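PDB 3MYV: SusD superfamily protein from Bacteroides vulgatus, which probably binds polysaccharides at the bacterial outer membrane. Local coordinates for residues C120-T125 with A197-Y202. Numbering follows the deposited sequence.
Sequences CQFDLT and ARIYLY. With EDO (1,2-ethanediol), chain I.
Arg198 NH1 donates a somewhat bent hydrogen bond to O2 of a 1,2-ethanediol, 2.7 Å away. CD of the same side chain lies 3.9 Å from Phe122 CE2. The diol probably comes from the crystallisation liquor. The contact sits in the helical part of the SusD fold, whose family belongs to the TPR clan. It joins helix 103-128 to helix 189-202. The segment axes stay 12.2 Å apart at a 30° angle, so long side chains must bridge the gap. Phe122 does most of this. Its CG is anti to the backbone N (chi1 171°), which sends the ring across to the other helix. Ile199 CG1 covers one face of that ring, 3.7 Å from the centroid and nearly on the normal, a CH-pi contact. The far edge of the ring points at the face of Tyr202, a T-shaped stack with planes at 78°. Tyr164 of helix 160-177 also touches both Phe122 and Tyr202. The other nitrogens of the Arg198 guanidinium are held as well: NE by a salt bridge to Glu336 and NH2 by the carbonyl of Val331. These bonds fix the rotation of the guanidinium, whose edge has Phe122 CE2 near its plane. Phe122 CZ sits over the centre of the Tyr202 ring, 3.6 Å from Tyr202 CD2.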
ATOM      1  N   CYS A 120      -5.951  -0.855  -8.383  1.00 11.81           N
ATOM      2  CA  CYS A 120      -5.854  -2.274  -8.685  1.00 12.00           C
ATOM      3  C   CYS A 120      -4.746  -2.527  -9.700  1.00 11.39           C
ATOM      4  O   CYS A 120      -3.880  -3.397  -9.510  1.00 10.42           O
ATOM      5  CB  CYS A 120      -7.170  -2.783  -9.252  1.00 15.09           C
ATOM      6  SG  CYS A 120      -8.473  -2.917  -8.004  1.00 16.60           S
ATOM      7  N   GLN A 121      -4.761  -1.773 -10.786  1.00 13.18           N
ATOM      8  CA  GLN A 121      -3.728  -1.994 -11.811  1.00 11.47           C
ATOM      9  C   GLN A 121      -2.340  -1.679 -11.280  1.00 12.04           C
ATOM     10  O   GLN A 121      -1.342  -2.357 -11.636  1.00 10.09           O
ATOM     11  CB  GLN A 121      -4.045  -1.218 -13.080  1.00 13.91           C
ATOM     12  CG  GLN A 121      -3.167  -1.691 -14.282  1.00 12.07           C
ATOM     13  CD  GLN A 121      -3.595  -3.055 -14.812  1.00 15.08           C
ATOM     14  OE1 GLN A 121      -4.757  -3.231 -15.208  1.00 14.03           O
ATOM     15  NE2 GLN A 121      -2.634  -4.006 -14.902  1.00 13.89           N
ATOM     16  N   PHE A 122      -2.238  -0.655 -10.429  1.00 12.50           N
ATOM     17  CA  PHE A 122      -0.943  -0.280  -9.830  1.00 11.84           C
ATOM     18  C   PHE A 122      -0.385  -1.409  -8.973  1.00 13.41           C
ATOM     19  O   PHE A 122       0.774  -1.793  -9.115  1.00 12.18           O
ATOM     20  CB  PHE A 122      -1.070   1.025  -9.026  1.00 13.15           C
ATOM     21  CG  PHE A 122       0.162   1.382  -8.204  1.00 13.63           C
ATOM     22  CD1 PHE A 122       1.368   1.687  -8.823  1.00 11.58           C
ATOM     23  CD2 PHE A 122       0.093   1.485  -6.827  1.00 16.35           C
ATOM     24  CE1 PHE A 122       2.491   2.038  -8.063  1.00 15.75           C
ATOM     25  CE2 PHE A 122       1.204   1.852  -6.069  1.00 17.32           C
ATOM     26  CZ  PHE A 122       2.406   2.134  -6.700  1.00 12.64           C
ATOM     27  N   ASP A 123      -1.233  -1.969  -8.115  1.00 11.74           N
ATOM     28  CA  ASP A 123      -0.834  -3.089  -7.279  1.00 13.27           C
ATOM     29  C   ASP A 123      -0.395  -4.300  -8.110  1.00 13.79           C
ATOM     30  O   ASP A 123       0.689  -4.862  -7.878  1.00 14.06           O
ATOM     31  CB  ASP A 123      -1.950  -3.427  -6.298  1.00 13.97           C
ATOM     32  CG  ASP A 123      -2.057  -2.396  -5.161  1.00 14.38           C
ATOM     33  OD1 ASP A 123      -1.049  -1.692  -4.904  1.00 16.05           O
ATOM     34  OD2 ASP A 123      -3.146  -2.282  -4.545  1.00 15.77           O
ATOM     35  N   LEU A 124      -1.172  -4.644  -9.135  1.00 13.43           N
ATOM     36  CA  LEU A 124      -0.752  -5.701 -10.074  1.00 13.27           C
ATOM     37  C   LEU A 124       0.598  -5.421 -10.712  1.00 12.89           C
ATOM     38  O   LEU A 124       1.394  -6.349 -10.911  1.00 11.58           O
ATOM     39  CB  LEU A 124      -1.788  -5.936 -11.173  1.00 14.15           C
ATOM     40  CG  LEU A 124      -3.079  -6.627 -10.714  1.00 14.46           C
ATOM     41  CD1 LEU A 124      -4.230  -6.421 -11.743  1.00 12.38           C
ATOM     42  CD2 LEU A 124      -2.848  -8.118 -10.414  1.00 13.44           C
ATOM     43  N   THR A 125       0.847  -4.163 -11.028  1.00 11.72           N
ATOM     44  CA  THR A 125       2.082  -3.769 -11.677  1.00 12.70           C
ATOM     45  C   THR A 125       3.257  -3.904 -10.716  1.00 12.42           C
ATOM     46  O   THR A 125       4.316  -4.439 -11.084  1.00 12.35           O
ATOM     47  CB  THR A 125       1.984  -2.354 -12.239  1.00 13.05           C
ATOM     48  OG1 THR A 125       0.832  -2.252 -13.109  1.00 12.58           O
ATOM     49  CG2 THR A 125       3.257  -1.983 -12.982  1.00 16.00           C
ATOM     50  N   ALA A 197       0.203  11.088  -6.173  1.00 13.91           N
ATOM     51  CA  ALA A 197       1.539  11.558  -5.772  1.00 13.62           C
ATOM     52  C   ALA A 197       2.455  10.354  -5.567  1.00 13.19           C
ATOM     53  O   ALA A 197       3.614  10.394  -5.991  1.00 13.31           O
ATOM     54  CB  ALA A 197       1.489  12.414  -4.522  1.00 14.57           C
ATOM     55  N   ARG A 198       1.946   9.297  -4.924  1.00 14.39           N
ATOM     56  CA  ARG A 198       2.742   8.060  -4.752  1.00 13.40           C
ATOM     57  C   ARG A 198       3.143   7.488  -6.099  1.00 13.44           C
ATOM     58  O   ARG A 198       4.310   7.104  -6.309  1.00 12.99           O
ATOM     59  CB  ARG A 198       1.966   7.028  -3.919  1.00 14.76           C
ATOM     60  CG  ARG A 198       2.652   5.697  -3.700  1.00 12.35           C
ATOM     61  CD  ARG A 198       1.645   4.622  -3.367  1.00 12.49           C
ATOM     62  NE  ARG A 198       1.111   4.783  -2.009  1.00 11.52           N
ATOM     63  CZ  ARG A 198       0.194   3.990  -1.471  1.00 13.87           C
ATOM     64  NH1 ARG A 198      -0.324   2.987  -2.179  1.00 14.92           N
ATOM     65  NH2 ARG A 198      -0.222   4.205  -0.231  1.00 15.49           N
ATOM     66  N   ILE A 199       2.174   7.398  -7.018  1.00 12.69           N
ATOM     67  CA  ILE A 199       2.436   6.767  -8.302  1.00 12.16           C
ATOM     68  C   ILE A 199       3.433   7.600  -9.120  1.00 13.81           C
ATOM     69  O   ILE A 199       4.337   7.036  -9.758  1.00 12.41           O
ATOM     70  CB  ILE A 199       1.104   6.426  -9.056  1.00 12.01           C
ATOM     71  CG1 ILE A 199       0.386   5.269  -8.327  1.00 16.78           C
ATOM     72  CG2 ILE A 199       1.353   6.020 -10.533  1.00 13.28           C
ATOM     73  CD1 ILE A 199      -1.103   5.089  -8.728  1.00 15.51           C
ATOM     74  N   TYR A 200       3.287   8.926  -9.102  1.00 13.65           N
ATOM     75  CA  TYR A 200       4.297   9.793  -9.744  1.00 13.81           C
ATOM     76  C   TYR A 200       5.697   9.455  -9.210  1.00 13.12           C
ATOM     77  O   TYR A 200       6.649   9.286  -9.975  1.00 14.26           O
ATOM     78  CB  TYR A 200       4.034  11.275  -9.471  1.00 14.51           C
ATOM     79  CG  TYR A 200       2.949  11.963 -10.268  1.00 17.80           C
ATOM     80  CD1 TYR A 200       2.737  11.697 -11.622  1.00 19.46           C
ATOM     81  CD2 TYR A 200       2.130  12.918  -9.649  1.00 14.45           C
ATOM     82  CE1 TYR A 200       1.741  12.375 -12.335  1.00 15.91           C
ATOM     83  CE2 TYR A 200       1.161  13.566 -10.330  1.00 13.78           C
ATOM     84  CZ  TYR A 200       0.958  13.301 -11.675  1.00 18.88           C
ATOM     85  OH  TYR A 200      -0.051  13.985 -12.324  1.00 17.06           O
ATOM     86  N   LEU A 201       5.811   9.284  -7.903  1.00 11.53           N
ATOM     87  CA  LEU A 201       7.102   8.982  -7.255  1.00 10.97           C
ATOM     88  C   LEU A 201       7.662   7.640  -7.696  1.00 12.91           C
ATOM     89  O   LEU A 201       8.847   7.532  -8.072  1.00 15.14           O
ATOM     90  CB  LEU A 201       6.945   9.025  -5.713  1.00 13.51           C
ATOM     91  CG  LEU A 201       8.214   8.892  -4.863  1.00 10.37           C
ATOM     92  CD1 LEU A 201       9.001  10.198  -4.929  1.00 15.60           C
ATOM     93  CD2 LEU A 201       7.916   8.501  -3.378  1.00  9.02           C
ATOM     94  N   TYR A 202       6.808   6.619  -7.689  1.00 11.62           N
ATOM     95  CA  TYR A 202       7.179   5.314  -8.198  1.00 13.70           C
ATOM     96  C   TYR A 202       7.585   5.365  -9.678  1.00 15.71           C
ATOM     97  O   TYR A 202       8.387   4.557 -10.122  1.00 16.30           O
ATOM     98  CB  TYR A 202       6.047   4.316  -8.044  1.00 12.29           C
ATOM     99  CG  TYR A 202       5.933   3.603  -6.703  1.00 14.03           C
ATOM    100  CD1 TYR A 202       5.679   4.302  -5.531  1.00 12.39           C
ATOM    101  CD2 TYR A 202       6.012   2.222  -6.636  1.00 13.56           C
ATOM    102  CE1 TYR A 202       5.546   3.644  -4.326  1.00 14.16           C
ATOM    103  CE2 TYR A 202       5.848   1.552  -5.441  1.00 13.46           C
ATOM    104  CZ  TYR A 202       5.617   2.268  -4.298  1.00 12.85           C
ATOM    105  OH  TYR A 202       5.488   1.604  -3.115  1.00 14.38           O
TER
HETATM  106  C1  EDO I 516      -0.461  -0.421   0.895  1.00 34.68           C
HETATM  107  O1  EDO I 516       0.945  -0.390   0.681  1.00 30.09           O
HETATM  108  C2  EDO I 516      -1.116   0.862   0.373  1.00 27.42           C
HETATM  109  O2  EDO I 516      -1.385   0.799  -1.068  1.00 23.79           O